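Local coordinates for protein putative cytochrome P450 hydroxylase (Chondromyces apiculatus DSM 436, PDB 6GMF) that acts as a haem-thiolate cytochrome P450 monooxygenase of terpenes, probably inserting one atom of molecular oxygen into its substrates, at residues A[138-141]-A[142-146]; A[147-150]-A[151-154]; A[227-230]-A[231-235]; A[236-239]-A[240-244]. All blocks are in the same frame, centred on the assembly; numbering follows the deposited sequence.

Overall arrangement
Each of the four contacts is local, and along the chain they follow in series, with none nested or crossed. Interaction 1 spans about two and a half turns at the end of helix 136-145. Interaction 2 follows, closing the short loop from that helix into helix 153-163, and returns to it through a salt bridge between Glu144 and Arg153. Later, interactions 3 and 4 adjoin on the long helix 220-251, where both touch the haem and share its iron-bound water. Interaction 1 packs on both, through Ile142 and Asn235 and through Pro138 and Thr239, while interaction 2 stays at the surface, its centre about 23 Å from that of interaction 4.

Interaction 1. Residues A[138-141]-A[142-146]; sequences PMIV and IAEML
Ile140 and Glu144 run side by side, one turn apart on helix 136-145, and form the partly exposed side of this stretch. Ile140 CG1 lies anti to the carbonyl carbon (chi1 -65°), which puts the CG2 methyl alongside the carboxylate, 3.7 Å from Glu144 OE2. The Glu144 chain is extended beyond CG and passes the turn it has just left, with CG 3.4 Å from Ile140 O. Its carboxylate is doubly held from outside the pair, by salt bridges of OE1 to Arg109 and OE2 to Arg153, which should fix its rotation and favour the charged form. Val141, Ile142, Ala143 and Met145 make up the buried side, enclosed by other parts of the fold. Ile142 CG2 falls between its backbone N and carbonyl carbon, a position that lays the methyl over the preceding carbonyls, 3.6 Å from both Pro138 O and Met139 O. Ala143 CB comes still nearer, 3.3 Å from Met139 O. Val141 and Met145 meet only loosely, CG1 to SD at 4.3 Å, but their backbones are joined by a bond from Met145 N to Val141 O (2.9 Å). Three further bonds of the same i to i+4 kind start from the carbonyls of Pro138, Met139 and Ile140. Ile142 also touches the haem, so the helix contributes to the wall of the cofactor pocket. Around it, Pro138, Ile142 and Leu146 rest on helix 220-251, Met139, Ile140 and Ala143 face helix 153-163, and Met145 and Leu146 meet Leu204 at the start of helix 204-210.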
loop_
_atom_site.group_PDB
_atom_site.type_symbol
_atom_site.label_atom_id
_atom_site.label_comp_id
_atom_site.label_asym_id
_atom_site.label_seq_id
_atom_site.Cartn_x
_atom_site.Cartn_y
_atom_site.Cartn_z
ATOM N N PRO A 138 -10.204 0.016 -4.709
ATOM C CA PRO A 138 -8.915 -0.145 -5.413
ATOM C C PRO A 138 -8.937 -1.230 -6.499
ATOM O O PRO A 138 -8.393 -1.056 -7.629
ATOM C CB PRO A 138 -7.929 -0.508 -4.315
ATOM C CG PRO A 138 -8.571 0.007 -3.044
ATOM C CD PRO A 138 -10.067 -0.111 -3.254
ATOM N N MET A 139 -9.610 -2.316 -6.181
ATOM C CA MET A 139 -9.710 -3.441 -7.055
ATOM C C MET A 139 -10.492 -3.085 -8.330
ATOM O O MET A 139 -10.075 -3.481 -9.488
ATOM C CB MET A 139 -10.410 -4.539 -6.253
ATOM C CG MET A 139 -10.470 -5.857 -6.898
ATOM S SD MET A 139 -11.734 -6.697 -5.884
ATOM C CE MET A 139 -10.744 -6.892 -4.412
ATOM N N ILE A 140 -11.584 -2.332 -8.198
ATOM C CA ILE A 140 -12.393 -1.924 -9.355
ATOM C C ILE A 140 -11.543 -0.998 -10.240
ATOM O O ILE A 140 -11.487 -1.163 -11.462
ATOM C CB ILE A 140 -13.688 -1.225 -8.924
ATOM C CG1 ILE A 140 -14.634 -2.151 -8.161
ATOM C CG2 ILE A 140 -14.389 -0.580 -10.097
ATOM C CD1 ILE A 140 -15.755 -1.372 -7.410
ATOM N N VAL A 141 -10.869 -0.028 -9.623
ATOM C CA VAL A 141 -10.089 0.933 -10.369
ATOM C C VAL A 141 -8.959 0.249 -11.128
ATOM O O VAL A 141 -8.837 0.458 -12.344
ATOM C CB VAL A 141 -9.528 2.036 -9.474
ATOM C CG1 VAL A 141 -8.557 2.898 -10.264
ATOM C CG2 VAL A 141 -10.661 2.838 -8.895
ATOM N N ILE A 142 -8.236 -0.666 -10.477
ATOM C CA ILE A 142 -7.097 -1.314 -11.157
ATOM C C ILE A 142 -7.582 -2.260 -12.255
ATOM O O ILE A 142 -6.929 -2.350 -13.316
ATOM C CB ILE A 142 -6.059 -1.946 -10.212
ATOM C CG1 ILE A 142 -4.664 -1.980 -10.838
ATOM C CG2 ILE A 142 -6.486 -3.335 -9.743
ATOM C CD1 ILE A 142 -4.071 -0.599 -11.094
ATOM N N ALA A 143 -8.682 -2.990 -12.023
ATOM C CA ALA A 143 -9.231 -3.830 -13.105
ATOM C C ALA A 143 -9.623 -2.959 -14.315
ATOM O O ALA A 143 -9.390 -3.321 -15.449
ATOM C CB ALA A 143 -10.385 -4.626 -12.548
ATOM N N GLU A 144 -10.192 -1.785 -14.083
ATOM C CA GLU A 144 -10.558 -0.939 -15.234
ATOM C C GLU A 144 -9.290 -0.451 -15.929
ATOM O O GLU A 144 -9.234 -0.432 -17.180
ATOM C CB GLU A 144 -11.464 0.202 -14.788
ATOM C CG GLU A 144 -12.831 -0.365 -14.477
ATOM C CD GLU A 144 -13.949 0.608 -14.231
ATOM O OE1 GLU A 144 -13.768 1.845 -14.523
ATOM O OE2 GLU A 144 -14.995 0.117 -13.725
ATOM N N MET A 145 -8.276 -0.067 -15.150
ATOM C CA MET A 145 -7.022 0.418 -15.740
ATOM C C MET A 145 -6.348 -0.670 -16.569
ATOM O O MET A 145 -5.790 -0.401 -17.653
ATOM C CB MET A 145 -6.052 0.892 -14.666
ATOM C CG MET A 145 -6.445 2.208 -14.118
ATOM S SD MET A 145 -5.183 2.779 -12.951
ATOM C CE MET A 145 -3.687 2.654 -13.910
ATOM N N LEU A 146 -6.437 -1.907 -16.100
ATOM C CA LEU A 146 -5.873 -3.039 -16.837
ATOM C C LEU A 146 -6.758 -3.579 -17.972
ATOM O O LEU A 146 -6.387 -4.556 -18.629
ATOM C CB LEU A 146 -5.601 -4.151 -15.830
ATOM C CG LEU A 146 -4.411 -3.909 -14.914
ATOM C CD1 LEU A 146 -4.421 -4.918 -13.788
ATOM C CD2 LEU A 146 -3.095 -3.968 -15.680
#

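Interaction 2. Residues A[147-150]-A[151-154]; sequences GVAP and ERRA
The carboxylate of Glu151 lies with one flat face over the methyl of Ala149, whose CB is 3.6 Å from Glu151 OE2. Beside it, Pro150 CD approaches Glu151 OE1 at 3.6 Å. Glu151 reaches back this way because its CG takes the crowded position between backbone N and carbonyl carbon (chi1 68°) and the chain bends again at chi2; the whole packet is at the surface. The second flat group, the guanidinium of Arg153, has Val148 O obliquely beside it, and Ile140 CG2 and Ala143 CB of the preceding helix touch this end of the chain, while NH1 forms a salt bridge with Glu144. The stem crosses Val148 obliquely, CD 3.7 Å from Val148 CG1, and Arg153 CG passes 3.2 Å from Pro150 O. An alanine here would lack the whole stem and guanidinium, and would probably leave Glu144 with Arg109 as its remaining cationic partner and a gap beside Val148 CG1. Arg152 turns the other way, its NE paired with Asp155. Backbone bonds close the turn: Arg152 N to Ala149 O (2.9 Å), and a weak one from Arg153 N to Pro150 O. A water links Pro150 O (2.9 Å) to Ala154 N (3.0 Å), four residues on, at the start of helix 153-163. At the other end Gly147, with positive phi (73°), ends helix 136-145 in a Schellman motif. The loop thus connects the two helices, with Val148 packed on Ala143 and, with Arg152, facing helix 177-198 through Phe189 and Tyr188.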
loop_
_atom_site.group_PDB
_atom_site.type_symbol
_atom_site.label_atom_id
_atom_site.label_comp_id
_atom_site.label_asym_id
_atom_site.label_seq_id
_atom_site.Cartn_x
_atom_site.Cartn_y
_atom_site.Cartn_z
ATOM N N GLY A 147 -7.933 -3.017 -18.198
ATOM C CA GLY A 147 -8.742 -3.437 -19.297
ATOM C C GLY A 147 -9.390 -4.799 -19.098
ATOM O O GLY A 147 -9.640 -5.505 -20.074
ATOM N N VAL A 148 -9.707 -5.168 -17.856
ATOM C CA VAL A 148 -10.355 -6.471 -17.577
ATOM C C VAL A 148 -11.762 -6.478 -18.201
ATOM O O VAL A 148 -12.481 -5.538 -18.046
ATOM C CB VAL A 148 -10.418 -6.740 -16.065
ATOM C CG1 VAL A 148 -11.225 -7.985 -15.754
ATOM C CG2 VAL A 148 -9.041 -6.881 -15.442
ATOM N N ALA A 149 -12.106 -7.555 -18.904
ATOM C CA ALA A 149 -13.404 -7.710 -19.585
ATOM C C ALA A 149 -14.488 -7.805 -18.517
ATOM O O ALA A 149 -14.254 -8.319 -17.418
ATOM C CB ALA A 149 -13.389 -8.943 -20.461
ATOM N N PRO A 150 -15.696 -7.258 -18.734
ATOM C CA PRO A 150 -16.704 -7.252 -17.676
ATOM C C PRO A 150 -16.994 -8.655 -17.142
ATOM O O PRO A 150 -17.185 -8.789 -15.908
ATOM C CB PRO A 150 -17.935 -6.610 -18.314
ATOM C CG PRO A 150 -17.351 -5.842 -19.484
ATOM C CD PRO A 150 -16.191 -6.680 -19.990
ATOM N N GLU A 151 -16.926 -9.664 -18.014
ATOM C CA GLU A 151 -17.319 -11.016 -17.609
ATOM C C GLU A 151 -16.185 -11.668 -16.810
ATOM O O GLU A 151 -16.342 -12.802 -16.344
ATOM C CB GLU A 151 -17.750 -11.887 -18.796
ATOM C CG GLU A 151 -16.646 -12.248 -19.770
ATOM C CD GLU A 151 -16.348 -11.229 -20.880
ATOM O OE1 GLU A 151 -16.920 -10.122 -20.874
ATOM O OE2 GLU A 151 -15.509 -11.548 -21.748
ATOM N N ARG A 152 -15.021 -10.995 -16.731
ATOM C CA ARG A 152 -13.848 -11.563 -15.986
ATOM C C ARG A 152 -13.581 -10.748 -14.699
ATOM O O ARG A 152 -12.660 -11.032 -13.973
ATOM C CB ARG A 152 -12.579 -11.595 -16.861
ATOM C CG ARG A 152 -12.698 -12.444 -18.119
ATOM C CD ARG A 152 -12.307 -13.907 -17.916
ATOM N NE ARG A 152 -13.122 -14.625 -16.955
ATOM C CZ ARG A 152 -14.358 -15.097 -17.191
ATOM N NH1 ARG A 152 -15.042 -15.737 -16.237
ATOM N NH2 ARG A 152 -14.910 -14.923 -18.390
ATOM N N ARG A 153 -14.420 -9.771 -14.390
ATOM C CA ARG A 153 -14.253 -8.924 -13.220
ATOM C C ARG A 153 -14.399 -9.722 -11.917
ATOM O O ARG A 153 -13.700 -9.435 -10.952
ATOM C CB ARG A 153 -15.262 -7.771 -13.242
ATOM C CG ARG A 153 -15.084 -6.834 -14.427
ATOM C CD ARG A 153 -13.911 -5.912 -14.220
ATOM N NE ARG A 153 -14.225 -4.802 -13.314
ATOM C CZ ARG A 153 -14.757 -3.646 -13.713
ATOM N NH1 ARG A 153 -15.013 -2.690 -12.834
ATOM N NH2 ARG A 153 -15.037 -3.461 -14.994
ATOM N N ALA A 154 -15.315 -10.723 -11.885
ATOM C CA ALA A 154 -15.469 -11.521 -10.654
ATOM C C ALA A 154 -14.271 -12.462 -10.437
ATOM O O ALA A 154 -13.795 -12.601 -9.326
ATOM C CB ALA A 154 -16.776 -12.247 -10.711
HETATM O O HOH W 1 -17.627 -10.600 -13.728
#

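Interaction 3. Residues A[227-230]-A[231-235]; sequences ANTL and LIAGN. With HEM (protoporphyrin IX containing Fe), chain B.
Thr229 and Ala233, a turn apart on helix 220-251, both turn a methyl to the haem: Thr229 CG2 lies 3.8 Å from CMD, and Ala233 CB 3.5 Å from the bridging carbon CHD. Leu230 adds CD2, 3.7 Å from the vinyl carbon CAC. Closest of all is Gly234, whose CA is 3.3 Å from C2C. Ala233 O accepts a hydrogen bond of 2.7 Å from the water that ligates the haem iron at 2.2 Å; Cys343 is the axial protein ligand of the iron. Behind this shell is the helix backbone. Ala233 N binds Thr229 O at 2.7 Å, whereas Gly234 N makes a bent, weak bond to Leu230 O (123°). Gly234 lies tight against Leu230 O and the porphyrin, where its lack of a side chain matters. Thr229 OG1, anti to the carbonyl carbon (chi1 -68°), is held by Ser78 and Ser225 O, which fixes the methyl toward the haem. Away from the cofactor, Asn228 CG, anti to its backbone N, sends the amide across the CD1 methyl of the exposed Ile232. Farther out, Ala227, Asn228 and Leu231 pack on Phe185 of helix 177-198, Leu231 and Asn235 on Ser160 of helix 153-163, and Leu230 and Asn235 on Ile142 of helix 136-145.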
loop_
_atom_site.group_PDB
_atom_site.type_symbol
_atom_site.label_atom_id
_atom_site.label_comp_id
_atom_site.label_asym_id
_atom_site.label_seq_id
_atom_site.Cartn_x
_atom_site.Cartn_y
_atom_site.Cartn_z
ATOM N N ALA A 227 1.754 -6.041 -14.265
ATOM C CA ALA A 227 0.327 -6.120 -14.046
ATOM C C ALA A 227 0.033 -6.765 -12.682
ATOM O O ALA A 227 -0.804 -6.292 -11.916
ATOM C CB ALA A 227 -0.345 -6.860 -15.171
ATOM N N ASN A 228 0.704 -7.891 -12.391
ATOM C CA ASN A 228 0.503 -8.620 -11.186
ATOM C C ASN A 228 0.932 -7.727 -10.014
ATOM O O ASN A 228 0.264 -7.696 -8.957
ATOM C CB ASN A 228 1.313 -9.924 -11.203
ATOM C CG ASN A 228 1.147 -10.761 -9.958
ATOM O OD1 ASN A 228 0.188 -11.529 -9.855
ATOM N ND2 ASN A 228 2.040 -10.613 -9.011
ATOM N N THR A 229 2.069 -7.044 -10.190
ATOM C CA THR A 229 2.595 -6.151 -9.116
ATOM C C THR A 229 1.550 -5.092 -8.768
ATOM O O THR A 229 1.409 -4.732 -7.592
ATOM C CB THR A 229 3.949 -5.527 -9.490
ATOM O OG1 THR A 229 4.865 -6.620 -9.510
ATOM C CG2 THR A 229 4.427 -4.478 -8.517
ATOM N N LEU A 230 0.846 -4.557 -9.762
ATOM C CA LEU A 230 -0.101 -3.477 -9.497
ATOM C C LEU A 230 -1.217 -3.965 -8.554
ATOM O O LEU A 230 -1.653 -3.194 -7.676
ATOM C CB LEU A 230 -0.684 -2.927 -10.804
ATOM C CG LEU A 230 0.311 -2.194 -11.708
ATOM C CD1 LEU A 230 -0.350 -1.820 -13.025
ATOM C CD2 LEU A 230 0.872 -0.932 -11.052
ATOM N N LEU A 231 -1.647 -5.233 -8.692
ATOM C CA LEU A 231 -2.672 -5.742 -7.773
ATOM C C LEU A 231 -2.080 -5.835 -6.383
ATOM O O LEU A 231 -2.654 -5.339 -5.403
ATOM C CB LEU A 231 -3.156 -7.148 -8.147
ATOM C CG LEU A 231 -4.332 -7.211 -9.104
ATOM C CD1 LEU A 231 -3.934 -6.587 -10.439
ATOM C CD2 LEU A 231 -4.761 -8.668 -9.264
ATOM N N ILE A 232 -0.946 -6.542 -6.280
ATOM C CA ILE A 232 -0.405 -6.838 -4.988
ATOM C C ILE A 232 0.008 -5.548 -4.270
ATOM O O ILE A 232 -0.266 -5.380 -3.082
ATOM C CB ILE A 232 0.767 -7.823 -5.079
ATOM C CG1 ILE A 232 0.314 -9.200 -5.573
ATOM C CG2 ILE A 232 1.482 -7.913 -3.740
ATOM C CD1 ILE A 232 1.452 -10.070 -6.002
ATOM N N ALA A 233 0.668 -4.648 -5.003
ATOM C CA ALA A 233 1.239 -3.431 -4.459
ATOM C C ALA A 233 0.133 -2.427 -4.100
ATOM O O ALA A 233 0.318 -1.633 -3.155
ATOM C CB ALA A 233 2.213 -2.797 -5.440
ATOM N N GLY A 234 -0.984 -2.479 -4.840
ATOM C CA GLY A 234 -1.946 -1.372 -4.856
ATOM C C GLY A 234 -3.224 -1.630 -4.084
ATOM O O GLY A 234 -3.874 -0.703 -3.622
ATOM N N ASN A 235 -3.695 -2.871 -4.086
ATOM C CA ASN A 235 -5.022 -3.137 -3.572
ATOM C C ASN A 235 -5.043 -3.033 -2.047
ATOM O O ASN A 235 -5.740 -2.189 -1.496
ATOM C CB ASN A 235 -5.545 -4.484 -4.043
ATOM C CG ASN A 235 -5.908 -4.591 -5.504
ATOM O OD1 ASN A 235 -6.042 -3.585 -6.193
ATOM N ND2 ASN A 235 -6.118 -5.836 -5.922
HETATM C CHA HEM B . 6.385 0.747 -4.016
HETATM C CHB HEM B . 3.717 2.053 -0.354
HETATM C CHC HEM B . -0.140 2.081 -3.278
HETATM C CHD HEM B . 2.475 0.394 -6.851
HETATM C C1A HEM B . 5.990 1.146 -2.761
HETATM C C2A HEM B . 6.929 1.378 -1.718
HETATM C C3A HEM B . 6.157 1.726 -0.658
HETATM C C4A HEM B . 4.807 1.733 -1.094
HETATM C CMA HEM B . 6.574 2.013 0.764
HETATM C CAA HEM B . 8.428 1.254 -1.730
HETATM C CBA HEM B . 8.930 -0.207 -1.566
HETATM C CGA HEM B . 10.435 -0.309 -1.436
HETATM O O1A HEM B . 11.137 0.729 -1.341
HETATM O O2A HEM B . 10.872 -1.501 -1.311
HETATM C C1B HEM B . 2.393 2.170 -0.808
HETATM C C2B HEM B . 1.276 2.627 -0.024
HETATM C C3B HEM B . 0.173 2.633 -0.818
HETATM C C4B HEM B . 0.637 2.191 -2.136
HETATM C CMB HEM B . 1.413 2.979 1.403
HETATM C CAB HEM B . -1.251 3.071 -0.549
HETATM C CBB HEM B . -1.495 3.879 0.430
HETATM C C1C HEM B . 0.195 1.688 -4.526
HETATM C C2C HEM B . -0.725 1.578 -5.623
HETATM C C3C HEM B . 0.075 1.087 -6.641
HETATM C C4C HEM B . 1.384 0.869 -6.154
HETATM C CMC HEM B . -2.137 2.087 -5.665
HETATM C CAC HEM B . -0.262 0.798 -8.035
HETATM C CBC HEM B . -1.480 0.737 -8.520
HETATM C C1D HEM B . 3.745 0.330 -6.339
HETATM C C2D HEM B . 4.895 -0.192 -7.133
HETATM C C3D HEM B . 5.987 -0.077 -6.348
HETATM C C4D HEM B . 5.514 0.502 -5.086
HETATM C CMD HEM B . 4.732 -0.692 -8.559
HETATM C CAD HEM B . 7.390 -0.477 -6.707
HETATM C CBD HEM B . 8.287 0.649 -7.246
HETATM C CGD HEM B . 9.717 0.207 -7.483
HETATM O O1D HEM B . 10.395 0.916 -8.245
HETATM O O2D HEM B . 10.176 -0.809 -6.899
HETATM N NA HEM B . 4.680 1.377 -2.371
HETATM N NB HEM B . 1.941 1.948 -2.036
HETATM N NC HEM B . 1.456 1.216 -4.836
HETATM N ND HEM B . 4.183 0.668 -5.077
HETATM FE FE HEM B . 3.118 1.397 -3.621
HETATM O O HOH W 2 -4.203 -1.728 -7.233
HETATM O O HOH W 3 2.859 -0.716 -2.916
#

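Interaction 4. Residues A[236-239]-A[240-244]; sequences ETTT and SLIGN. With HEM (protoporphyrin IX containing Fe), chain B.
Glu236 and Thr237 hand their carbonyls to Ser240 N and Leu241 N (both 2.9 Å), yet their own backbone N atoms have no bond to the turn before, and helix 220-251 is kinked there. The side chain of Thr237 bridges the break: OG1 sits between the backbone N and the carbonyl carbon (chi1 51°), from where it bonds to Ala233 O, with a weak bond to Gly234 O. The next two threonines also bond back to the preceding turn, Thr238 OG1 to Gly234 O and Thr239 OG1 to Asn235 O, the latter also to Thr134 O. Thr237 presses on the haem as well, with CB 3.4 Å from C3B and OG1 3.4 Å from C4B. Thr238 OG1 approaches the methyl CMC at 3.4 Å. One turn on, Leu241 CD2 reaches the vinyl carbon CBB at 3.8 Å, and Leu241 also touches Val270, Val273 and Ala353. Past the kink the helix is regular: Ile242 N binds Thr238 O almost straight (170°), with Ile242 CG1 3.5 Å from the same oxygen, and Gly243 N binds Thr239 O. A valine in place of Thr237 would keep the bulk over the porphyrin but lose the hydroxyl, which is likely to strip Ala233 O of that partner where the helix is opened. Together with Ala233 and Gly234, the Glu236-Thr237 pair reproduces the Ala-Gly-x-Glu-Thr signature of the long central P450 helix, whose kink, as in other P450s, probably forms the oxygen-binding groove and whose acid-alcohol pair in relatives takes part in proton delivery to iron-bound dioxygen.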
loop_
_atom_site.group_PDB
_atom_site.type_symbol
_atom_site.label_atom_id
_atom_site.label_comp_id
_atom_site.label_asym_id
_atom_site.label_seq_id
_atom_site.Cartn_x
_atom_site.Cartn_y
_atom_site.Cartn_z
ATOM N N GLU A 236 -4.321 -3.903 -1.345
ATOM C CA GLU A 236 -4.401 -3.988 0.093
ATOM C C GLU A 236 -3.921 -2.672 0.742
ATOM O O GLU A 236 -4.463 -2.206 1.725
ATOM C CB GLU A 236 -3.559 -5.176 0.562
ATOM C CG GLU A 236 -3.812 -5.591 1.981
ATOM C CD GLU A 236 -2.945 -6.724 2.529
ATOM O OE1 GLU A 236 -2.135 -7.299 1.769
ATOM O OE2 GLU A 236 -3.102 -7.016 3.739
ATOM N N THR A 237 -2.882 -2.056 0.174
ATOM C CA THR A 237 -2.368 -0.816 0.749
ATOM C C THR A 237 -3.386 0.332 0.617
ATOM O O THR A 237 -3.571 1.078 1.567
ATOM C CB THR A 237 -1.079 -0.404 0.059
ATOM O OG1 THR A 237 -1.380 -0.427 -1.328
ATOM C CG2 THR A 237 0.057 -1.319 0.480
ATOM N N THR A 238 -3.993 0.452 -0.536
ATOM C CA THR A 238 -4.974 1.586 -0.733
ATOM C C THR A 238 -6.208 1.351 0.126
ATOM O O THR A 238 -6.723 2.288 0.720
ATOM C CB THR A 238 -5.316 1.799 -2.199
ATOM O OG1 THR A 238 -4.117 2.002 -2.928
ATOM C CG2 THR A 238 -6.212 3.004 -2.388
ATOM N N THR A 239 -6.645 0.087 0.191
ATOM C CA THR A 239 -7.745 -0.290 1.092
ATOM C C THR A 239 -7.377 0.142 2.510
ATOM O O THR A 239 -8.236 0.624 3.263
ATOM C CB THR A 239 -7.992 -1.793 0.965
ATOM O OG1 THR A 239 -8.536 -2.058 -0.326
ATOM C CG2 THR A 239 -8.912 -2.336 2.028
ATOM N N SER A 240 -6.155 -0.194 2.928
ATOM C CA SER A 240 -5.667 0.131 4.260
ATOM C C SER A 240 -5.733 1.641 4.524
ATOM O O SER A 240 -6.175 2.053 5.581
ATOM C CB SER A 240 -4.285 -0.385 4.468
ATOM O OG SER A 240 -3.615 0.390 5.448
ATOM N N LEU A 241 -5.242 2.432 3.572
ATOM C CA LEU A 241 -5.254 3.916 3.708
ATOM C C LEU A 241 -6.670 4.432 3.982
ATOM O O LEU A 241 -6.877 5.184 4.939
ATOM C CB LEU A 241 -4.695 4.510 2.427
ATOM C CG LEU A 241 -4.772 6.038 2.376
ATOM C CD1 LEU A 241 -4.091 6.672 3.582
ATOM C CD2 LEU A 241 -4.166 6.532 1.103
ATOM N N ILE A 242 -7.641 4.017 3.159
ATOM C CA ILE A 242 -8.970 4.480 3.342
ATOM C C ILE A 242 -9.557 3.981 4.674
ATOM O O ILE A 242 -10.184 4.810 5.389
ATOM C CB ILE A 242 -9.854 4.146 2.138
ATOM C CG1 ILE A 242 -9.240 4.652 0.841
ATOM C CG2 ILE A 242 -11.261 4.700 2.324
ATOM C CD1 ILE A 242 -9.917 4.126 -0.394
ATOM N N GLY A 243 -9.384 2.696 5.043
ATOM C CA GLY A 243 -9.915 2.172 6.317
ATOM C C GLY A 243 -9.272 2.862 7.513
ATOM O O GLY A 243 -9.934 3.273 8.466
ATOM N N ASN A 244 -7.952 3.027 7.433
ATOM C CA ASN A 244 -7.186 3.695 8.496
ATOM C C ASN A 244 -7.637 5.141 8.670
ATOM O O ASN A 244 -7.668 5.600 9.819
ATOM C CB ASN A 244 -5.686 3.643 8.264
ATOM C CG ASN A 244 -5.153 2.235 8.408
ATOM O OD1 ASN A 244 -5.906 1.318 8.679
ATOM N ND2 ASN A 244 -3.864 2.062 8.154
HETATM C CHA HEM B . 6.385 0.747 -4.016
HETATM C CHB HEM B . 3.717 2.053 -0.354
HETATM C CHC HEM B . -0.140 2.081 -3.278
HETATM C CHD HEM B . 2.475 0.394 -6.851
HETATM C C1A HEM B . 5.990 1.146 -2.761
HETATM C C2A HEM B . 6.929 1.378 -1.718
HETATM C C3A HEM B . 6.157 1.726 -0.658
HETATM C C4A HEM B . 4.807 1.733 -1.094
HETATM C CMA HEM B . 6.574 2.013 0.764
HETATM C CAA HEM B . 8.428 1.254 -1.730
HETATM C CBA HEM B . 8.930 -0.207 -1.566
HETATM C CGA HEM B . 10.435 -0.309 -1.436
HETATM O O1A HEM B . 11.137 0.729 -1.341
HETATM O O2A HEM B . 10.872 -1.501 -1.311
HETATM C C1B HEM B . 2.393 2.170 -0.808
HETATM C C2B HEM B . 1.276 2.627 -0.024
HETATM C C3B HEM B . 0.173 2.633 -0.818
HETATM C C4B HEM B . 0.637 2.191 -2.136
HETATM C CMB HEM B . 1.413 2.979 1.403
HETATM C CAB HEM B . -1.251 3.071 -0.549
HETATM C CBB HEM B . -1.495 3.879 0.430
HETATM C C1C HEM B . 0.195 1.688 -4.526
HETATM C C2C HEM B . -0.725 1.578 -5.623
HETATM C C3C HEM B . 0.075 1.087 -6.641
HETATM C C4C HEM B . 1.384 0.869 -6.154
HETATM C CMC HEM B . -2.137 2.087 -5.665
HETATM C CAC HEM B . -0.262 0.798 -8.035
HETATM C CBC HEM B . -1.480 0.737 -8.520
HETATM C C1D HEM B . 3.745 0.330 -6.339
HETATM C C2D HEM B . 4.895 -0.192 -7.133
HETATM C C3D HEM B . 5.987 -0.077 -6.348
HETATM C C4D HEM B . 5.514 0.502 -5.086
HETATM C CMD HEM B . 4.732 -0.692 -8.559
HETATM C CAD HEM B . 7.390 -0.477 -6.707
HETATM C CBD HEM B . 8.287 0.649 -7.246
HETATM C CGD HEM B . 9.717 0.207 -7.483
HETATM O O1D HEM B . 10.395 0.916 -8.245
HETATM O O2D HEM B . 10.176 -0.809 -6.899
HETATM N NA HEM B . 4.680 1.377 -2.371
HETATM N NB HEM B . 1.941 1.948 -2.036
HETATM N NC HEM B . 1.456 1.216 -4.836
HETATM N ND HEM B . 4.183 0.668 -5.077
HETATM FE FE HEM B . 3.118 1.397 -3.621
HETATM O O HOH W 3 2.859 -0.716 -2.916
#